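PDB 1NFG: D-hydantoinase from Ralstonia pickettii, which probably catalyses the stereospecific hydrolysis of the cyclic amide bond of D-hydantoin derivatives, using two zinc ions per subunit. Local coordinates for residues A[52-57]-A[368-373]; A[258-263]-A[309-314]. All coordinates share one frame; numbering follows the deposited sequence.

Both contacts lead to the same zinc ion from different strands of the TIM barrel, and their centres lie about 10 Å apart. Contact 1 packs strand 48-58 against the end of helix 358-372; contact 2 pairs strands 257-262 and 310-311. His57 of contact 1 and Asp313 of contact 2 share the metal with His59 and the carbamylated Lys148, NE2 of His57 at 2.4 Å and OD1 of Asp313 at 2.2 Å from it. Behind the metal, His57 ND1 lies 3.0 Å from Glu260 OE2, a probable hydrogen bond that would orient the imidazole. Pro369 of contact 1 also packs on Thr309 of contact 2.

Contact 1: A[52-57]-A[368-373]; sequences GGIDVH and RPAKVF. With ZN (zinc ion), chain E.
The Phe373 ring meets Val56 obliquely along its CD2-CE2 side, while the CG1 methyl of the preceding Val372 sits over the centre of one face, 4.0 Å above the plane. Tyr234 makes an edge-to-face contact with the same ring. The imidazole of His57, the other flat group, has Phe91 in an edge-to-face contact. This is part of the TIM barrel of the metallo-dependent hydrolases: strand 53-57 runs past the end of helix 358-372, the two short axes at 53° and 8.5 Å apart at their closest.

Val56 meets two partners. CG2 lies 3.5 Å from Phe373 CE2, whereas CG1 touches both Phe373 CD2 and Pro369 CB, the latter at 3.8 Å. Valine suits this place because its two short branches reach both neighbours at once. Two residues earlier, Ile54 has an extended chain (chi2 178°) that carries CD1 to within 3.6 Å of Ala370 CB, where the small alanine lets the strand come close to the helix. Pro369 has no N-H for the turn before, which fits the kink there; its carbonyl O accepts from Phe373 N at 2.9 Å, in the last turn of the helix.

Asp55 points away from the helix. Its OD1 accepts from His57 N at 3.0 Å with an angle of 158°, closing an Asx turn in which the N-H meets the oxygen on the anti side, tilted somewhat out of the carboxylate plane. The turn would help fix the backbone just where His57, the first histidine of the family's HxH pair, directs NE2 at the zinc ion.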
ATOM      1  N   GLY A  52     -24.411   5.458 -29.707  1.00 21.27           N
ATOM      2  CA  GLY A  52     -25.358   5.968 -28.725  1.00 18.56           C
ATOM      3  C   GLY A  52     -24.946   5.690 -27.285  1.00 17.99           C
ATOM      4  O   GLY A  52     -24.421   4.617 -26.975  1.00 14.73           O
ATOM      5  N   GLY A  53     -25.186   6.656 -26.402  1.00 17.69           N
ATOM      6  CA  GLY A  53     -24.835   6.480 -25.004  1.00 18.78           C
ATOM      7  C   GLY A  53     -25.517   5.277 -24.368  1.00 18.99           C
ATOM      8  O   GLY A  53     -26.628   4.907 -24.742  1.00 19.30           O
ATOM      9  N   ILE A  54     -24.848   4.661 -23.400  1.00 18.64           N
ATOM     10  CA  ILE A  54     -25.397   3.499 -22.712  1.00 19.38           C
ATOM     11  C   ILE A  54     -25.243   3.667 -21.206  1.00 20.44           C
ATOM     12  O   ILE A  54     -24.145   3.538 -20.673  1.00 22.63           O
ATOM     13  CB  ILE A  54     -24.682   2.217 -23.152  1.00 18.52           C
ATOM     14  CG1 ILE A  54     -24.930   1.983 -24.648  1.00 18.39           C
ATOM     15  CG2 ILE A  54     -25.172   1.041 -22.324  1.00 17.42           C
ATOM     16  CD1 ILE A  54     -24.237   0.762 -25.200  1.00 16.50           C
ATOM     17  N   ASP A  55     -26.352   3.948 -20.525  1.00 19.82           N
ATOM     18  CA  ASP A  55     -26.338   4.167 -19.083  1.00 19.54           C
ATOM     19  C   ASP A  55     -26.776   2.924 -18.307  1.00 20.24           C
ATOM     20  O   ASP A  55     -27.969   2.661 -18.168  1.00 22.34           O
ATOM     21  CB  ASP A  55     -27.252   5.341 -18.743  1.00 17.72           C
ATOM     22  CG  ASP A  55     -27.037   5.849 -17.350  1.00 18.15           C
ATOM     23  OD1 ASP A  55     -26.523   5.073 -16.512  1.00 18.36           O
ATOM     24  OD2 ASP A  55     -27.391   7.017 -17.091  1.00 17.00           O
ATOM     25  N   VAL A  56     -25.813   2.171 -17.786  1.00 19.52           N
ATOM     26  CA  VAL A  56     -26.122   0.951 -17.054  1.00 18.54           C
ATOM     27  C   VAL A  56     -26.483   1.137 -15.581  1.00 19.30           C
ATOM     28  O   VAL A  56     -26.474   0.174 -14.815  1.00 18.58           O
ATOM     29  CB  VAL A  56     -24.955  -0.067 -17.160  1.00 18.57           C
ATOM     30  CG1 VAL A  56     -24.631  -0.315 -18.626  1.00 17.30           C
ATOM     31  CG2 VAL A  56     -23.726   0.441 -16.405  1.00 13.65           C
ATOM     32  N   HIS A  57     -26.809   2.358 -15.175  1.00 19.92           N
ATOM     33  CA  HIS A  57     -27.173   2.582 -13.780  1.00 21.72           C
ATOM     34  C   HIS A  57     -28.276   3.624 -13.639  1.00 22.78           C
ATOM     35  O   HIS A  57     -28.001   4.791 -13.349  1.00 23.93           O
ATOM     36  CB  HIS A  57     -25.944   3.011 -12.973  1.00 22.43           C
ATOM     37  CG  HIS A  57     -26.153   2.998 -11.486  1.00 24.41           C
ATOM     38  ND1 HIS A  57     -25.119   2.795 -10.594  1.00 24.89           N
ATOM     39  CD2 HIS A  57     -27.268   3.159 -10.735  1.00 25.50           C
ATOM     40  CE1 HIS A  57     -25.592   2.828  -9.361  1.00 25.49           C
ATOM     41  NE2 HIS A  57     -26.893   3.046  -9.419  1.00 26.40           N
ATOM     42  N   ARG A 368     -17.518   0.394 -23.473  1.00 20.48           N
ATOM     43  CA  ARG A 368     -17.103  -0.495 -22.396  1.00 20.38           C
ATOM     44  C   ARG A 368     -18.289  -1.078 -21.612  1.00 19.09           C
ATOM     45  O   ARG A 368     -18.296  -2.270 -21.305  1.00 18.62           O
ATOM     46  CB  ARG A 368     -16.121   0.225 -21.464  1.00 21.87           C
ATOM     47  CG  ARG A 368     -15.225  -0.717 -20.674  1.00 21.32           C
ATOM     48  CD  ARG A 368     -14.102   0.030 -19.973  1.00 21.58           C
ATOM     49  NE  ARG A 368     -13.298  -0.869 -19.147  1.00 24.09           N
ATOM     50  CZ  ARG A 368     -12.232  -0.499 -18.441  1.00 24.87           C
ATOM     51  NH1 ARG A 368     -11.820   0.759 -18.456  1.00 23.77           N
ATOM     52  NH2 ARG A 368     -11.582  -1.389 -17.700  1.00 24.87           N
ATOM     53  N   PRO A 369     -19.310  -0.255 -21.289  1.00 18.25           N
ATOM     54  CA  PRO A 369     -20.495  -0.717 -20.546  1.00 19.08           C
ATOM     55  C   PRO A 369     -21.187  -1.837 -21.316  1.00 20.98           C
ATOM     56  O   PRO A 369     -21.544  -2.885 -20.755  1.00 20.81           O
ATOM     57  CB  PRO A 369     -21.377   0.523 -20.483  1.00 19.11           C
ATOM     58  CG  PRO A 369     -20.402   1.650 -20.538  1.00 19.05           C
ATOM     59  CD  PRO A 369     -19.395   1.190 -21.559  1.00 17.78           C
ATOM     60  N   ALA A 370     -21.372  -1.594 -22.612  1.00 20.76           N
ATOM     61  CA  ALA A 370     -22.004  -2.555 -23.504  1.00 21.67           C
ATOM     62  C   ALA A 370     -21.267  -3.884 -23.431  1.00 21.75           C
ATOM     63  O   ALA A 370     -21.885  -4.947 -23.374  1.00 22.75           O
ATOM     64  CB  ALA A 370     -21.989  -2.027 -24.933  1.00 22.14           C
ATOM     65  N   LYS A 371     -19.941  -3.821 -23.438  1.00 21.20           N
ATOM     66  CA  LYS A 371     -19.140  -5.032 -23.368  1.00 21.06           C
ATOM     67  C   LYS A 371     -19.394  -5.786 -22.073  1.00 21.37           C
ATOM     68  O   LYS A 371     -19.742  -6.965 -22.093  1.00 22.41           O
ATOM     69  CB  LYS A 371     -17.651  -4.703 -23.464  1.00 21.68           C
ATOM     70  CG  LYS A 371     -17.160  -4.353 -24.851  1.00 22.64           C
ATOM     71  CD  LYS A 371     -15.676  -4.054 -24.823  1.00 23.28           C
ATOM     72  CE  LYS A 371     -15.120  -3.830 -26.217  1.00 24.43           C
ATOM     73  NZ  LYS A 371     -13.682  -3.453 -26.163  1.00 24.00           N
ATOM     74  N   VAL A 372     -19.226  -5.103 -20.947  1.00 19.97           N
ATOM     75  CA  VAL A 372     -19.415  -5.735 -19.649  1.00 19.76           C
ATOM     76  C   VAL A 372     -20.793  -6.357 -19.461  1.00 20.25           C
ATOM     77  O   VAL A 372     -20.903  -7.523 -19.092  1.00 19.74           O
ATOM     78  CB  VAL A 372     -19.159  -4.729 -18.501  1.00 19.61           C
ATOM     79  CG1 VAL A 372     -19.445  -5.377 -17.147  1.00 15.51           C
ATOM     80  CG2 VAL A 372     -17.720  -4.242 -18.566  1.00 18.17           C
ATOM     81  N   PHE A 373     -21.842  -5.591 -19.737  1.00 20.50           N
ATOM     82  CA  PHE A 373     -23.196  -6.087 -19.546  1.00 20.60           C
ATOM     83  C   PHE A 373     -23.854  -6.857 -20.699  1.00 20.82           C
ATOM     84  O   PHE A 373     -25.073  -6.854 -20.845  1.00 20.27           O
ATOM     85  CB  PHE A 373     -24.065  -4.927 -19.071  1.00 20.78           C
ATOM     86  CG  PHE A 373     -23.631  -4.385 -17.739  1.00 22.44           C
ATOM     87  CD1 PHE A 373     -23.905  -5.090 -16.565  1.00 22.98           C
ATOM     88  CD2 PHE A 373     -22.879  -3.216 -17.656  1.00 23.57           C
ATOM     89  CE1 PHE A 373     -23.434  -4.641 -15.323  1.00 22.64           C
ATOM     90  CE2 PHE A 373     -22.400  -2.755 -16.421  1.00 24.24           C
ATOM     91  CZ  PHE A 373     -22.679  -3.473 -15.250  1.00 24.22           C
TER
HETATM   92 ZN    ZN E 501     -28.270   3.286  -7.492  1.00 21.03          ZN

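Contact 2: A[258-263]-A[309-314]; sequences LAETCT and TVSSDH. With ZN (zinc ion), chain E.
Thr309 lays its CG2 methyl 3.8 Å from Glu260 CB, while its OG1 turns to Leu364 O. Its carbonyl O receives a weak, long hydrogen bond from Thr261 N, 3.4 Å away. Val310 projects to the same face of the sheet as Thr261. CG1, anti to the backbone N (chi1 175°), reaches across to Thr263 N at 3.5 Å, and the side chain also packs on Val347 of helix 343-352, a fitting place for a branched apolar residue.

Ser311 is bonded through both its N-H and its C=O to the residues flanking Cys262, the pattern of a parallel bridge. Its N donates to Thr261 O at 2.9 Å in the carbonyl plane, and its O accepts from Thr263 N at 3.2 Å. On the face it shares with Cys262, the compact serine points OG at Glu260 OE1, 2.8 Å away, in a weak bond; that carboxylate oxygen is held more firmly by Tyr234 OH.

Ser312 then turns away, and Asp313, at positive phi (57°), packs CB 4.1 Å from Cys262 SG and offers OD1 to the zinc ion. Parallel pairing that ends in a metal-binding aspartate is characteristic of the last barrel strand in amidohydrolases.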
ATOM      1  N   LEU A 258     -14.646  -5.316 -10.741  1.00 17.55           N
ATOM      2  CA  LEU A 258     -14.940  -4.273 -11.710  1.00 16.08           C
ATOM      3  C   LEU A 258     -15.564  -3.159 -10.912  1.00 15.24           C
ATOM      4  O   LEU A 258     -16.105  -3.407  -9.841  1.00 16.98           O
ATOM      5  CB  LEU A 258     -15.945  -4.754 -12.755  1.00 15.13           C
ATOM      6  CG  LEU A 258     -15.716  -6.144 -13.343  1.00 17.51           C
ATOM      7  CD1 LEU A 258     -16.786  -6.433 -14.369  1.00 17.08           C
ATOM      8  CD2 LEU A 258     -14.331  -6.221 -13.974  1.00 20.06           C
ATOM      9  N   ALA A 259     -15.492  -1.938 -11.426  1.00 13.42           N
ATOM     10  CA  ALA A 259     -16.079  -0.811 -10.737  1.00 15.02           C
ATOM     11  C   ALA A 259     -16.452   0.282 -11.728  1.00 16.44           C
ATOM     12  O   ALA A 259     -16.055   0.244 -12.892  1.00 16.18           O
ATOM     13  CB  ALA A 259     -15.112  -0.277  -9.695  1.00 14.82           C
ATOM     14  N   GLU A 260     -17.216   1.258 -11.252  1.00 17.74           N
ATOM     15  CA  GLU A 260     -17.667   2.374 -12.073  1.00 18.83           C
ATOM     16  C   GLU A 260     -17.767   3.617 -11.195  1.00 18.78           C
ATOM     17  O   GLU A 260     -17.529   3.551  -9.989  1.00 18.72           O
ATOM     18  CB  GLU A 260     -19.056   2.072 -12.644  1.00 19.73           C
ATOM     19  CG  GLU A 260     -20.083   1.679 -11.566  1.00 22.35           C
ATOM     20  CD  GLU A 260     -21.516   2.084 -11.907  1.00 24.48           C
ATOM     21  OE1 GLU A 260     -21.985   1.752 -13.017  1.00 25.84           O
ATOM     22  OE2 GLU A 260     -22.179   2.731 -11.062  1.00 22.30           O
ATOM     23  N   THR A 261     -18.097   4.751 -11.809  1.00 18.70           N
ATOM     24  CA  THR A 261     -18.315   5.994 -11.065  1.00 19.37           C
ATOM     25  C   THR A 261     -19.524   6.634 -11.716  1.00 19.52           C
ATOM     26  O   THR A 261     -20.050   6.114 -12.711  1.00 18.53           O
ATOM     27  CB  THR A 261     -17.173   7.009 -11.160  1.00 17.50           C
ATOM     28  OG1 THR A 261     -15.927   6.324 -11.227  1.00 26.50           O
ATOM     29  CG2 THR A 261     -17.170   7.894  -9.922  1.00 11.82           C
ATOM     30  N   CYS A 262     -19.955   7.762 -11.169  1.00 16.99           N
ATOM     31  CA  CYS A 262     -21.110   8.428 -11.712  1.00 18.31           C
ATOM     32  C   CYS A 262     -20.829   9.909 -11.854  1.00 19.70           C
ATOM     33  O   CYS A 262     -20.201  10.526 -11.000  1.00 20.72           O
ATOM     34  CB  CYS A 262     -22.331   8.162 -10.816  1.00 17.54           C
ATOM     35  SG  CYS A 262     -22.687   6.375 -10.568  1.00 15.93           S
ATOM     36  N   THR A 263     -21.306  10.460 -12.958  1.00 20.46           N
ATOM     37  CA  THR A 263     -21.125  11.854 -13.297  1.00 20.55           C
ATOM     38  C   THR A 263     -20.935  12.807 -12.124  1.00 23.12           C
ATOM     39  O   THR A 263     -19.912  13.490 -12.041  1.00 24.57           O
ATOM     40  CB  THR A 263     -22.310  12.342 -14.127  1.00 19.95           C
ATOM     41  OG1 THR A 263     -22.644  11.342 -15.101  1.00 19.79           O
ATOM     42  CG2 THR A 263     -21.971  13.654 -14.823  1.00 16.29           C
ATOM     43  N   THR A 309     -17.080   2.290 -16.693  1.00 15.72           N
ATOM     44  CA  THR A 309     -17.973   3.286 -17.267  1.00 16.07           C
ATOM     45  C   THR A 309     -18.251   4.406 -16.286  1.00 16.37           C
ATOM     46  O   THR A 309     -17.817   4.363 -15.145  1.00 17.83           O
ATOM     47  CB  THR A 309     -19.346   2.647 -17.624  1.00 15.84           C
ATOM     48  OG1 THR A 309     -20.200   3.622 -18.232  1.00 16.26           O
ATOM     49  CG2 THR A 309     -20.034   2.138 -16.364  1.00 14.13           C
ATOM     50  N   VAL A 310     -18.976   5.415 -16.755  1.00 17.89           N
ATOM     51  CA  VAL A 310     -19.400   6.527 -15.915  1.00 18.63           C
ATOM     52  C   VAL A 310     -20.913   6.540 -16.117  1.00 20.60           C
ATOM     53  O   VAL A 310     -21.398   7.050 -17.129  1.00 21.63           O
ATOM     54  CB  VAL A 310     -18.835   7.888 -16.380  1.00 17.73           C
ATOM     55  CG1 VAL A 310     -19.430   9.006 -15.527  1.00 14.19           C
ATOM     56  CG2 VAL A 310     -17.317   7.896 -16.282  1.00 16.64           C
ATOM     57  N   SER A 311     -21.649   5.945 -15.180  1.00 21.22           N
ATOM     58  CA  SER A 311     -23.105   5.892 -15.271  1.00 20.97           C
ATOM     59  C   SER A 311     -23.678   7.064 -14.500  1.00 21.26           C
ATOM     60  O   SER A 311     -22.916   7.869 -13.969  1.00 20.61           O
ATOM     61  CB  SER A 311     -23.632   4.562 -14.723  1.00 21.07           C
ATOM     62  OG  SER A 311     -23.133   4.295 -13.425  1.00 22.16           O
ATOM     63  N   SER A 312     -25.006   7.162 -14.426  1.00 22.58           N
ATOM     64  CA  SER A 312     -25.644   8.290 -13.740  1.00 23.07           C
ATOM     65  C   SER A 312     -26.311   8.051 -12.383  1.00 23.49           C
ATOM     66  O   SER A 312     -26.349   8.956 -11.551  1.00 23.35           O
ATOM     67  CB  SER A 312     -26.680   8.944 -14.667  1.00 24.01           C
ATOM     68  OG  SER A 312     -27.756   8.056 -14.950  1.00 22.94           O
ATOM     69  N   ASP A 313     -26.831   6.851 -12.150  1.00 24.56           N
ATOM     70  CA  ASP A 313     -27.549   6.564 -10.898  1.00 25.49           C
ATOM     71  C   ASP A 313     -28.688   7.586 -10.821  1.00 23.80           C
ATOM     72  O   ASP A 313     -28.921   8.222  -9.789  1.00 22.99           O
ATOM     73  CB  ASP A 313     -26.626   6.687  -9.671  1.00 25.62           C
ATOM     74  CG  ASP A 313     -27.266   6.131  -8.390  1.00 27.48           C
ATOM     75  OD1 ASP A 313     -28.169   5.268  -8.491  1.00 25.19           O
ATOM     76  OD2 ASP A 313     -26.856   6.541  -7.280  1.00 29.65           O
ATOM     77  N   HIS A 314     -29.380   7.727 -11.947  1.00 22.91           N
ATOM     78  CA  HIS A 314     -30.495   8.655 -12.102  1.00 23.76           C
ATOM     79  C   HIS A 314     -31.697   8.370 -11.197  1.00 24.19           C
ATOM     80  O   HIS A 314     -32.257   7.266 -11.198  1.00 22.25           O
ATOM     81  CB  HIS A 314     -30.961   8.663 -13.566  1.00 22.97           C
ATOM     82  CG  HIS A 314     -32.098   9.600 -13.834  1.00 22.95           C
ATOM     83  ND1 HIS A 314     -31.920  10.956 -14.007  1.00 23.90           N
ATOM     84  CD2 HIS A 314     -33.433   9.381 -13.919  1.00 21.58           C
ATOM     85  CE1 HIS A 314     -33.096  11.533 -14.187  1.00 22.94           C
ATOM     86  NE2 HIS A 314     -34.030  10.599 -14.137  1.00 21.62           N
TER
HETATM   87 ZN    ZN E 501     -28.270   3.286  -7.492  1.00 21.03          ZN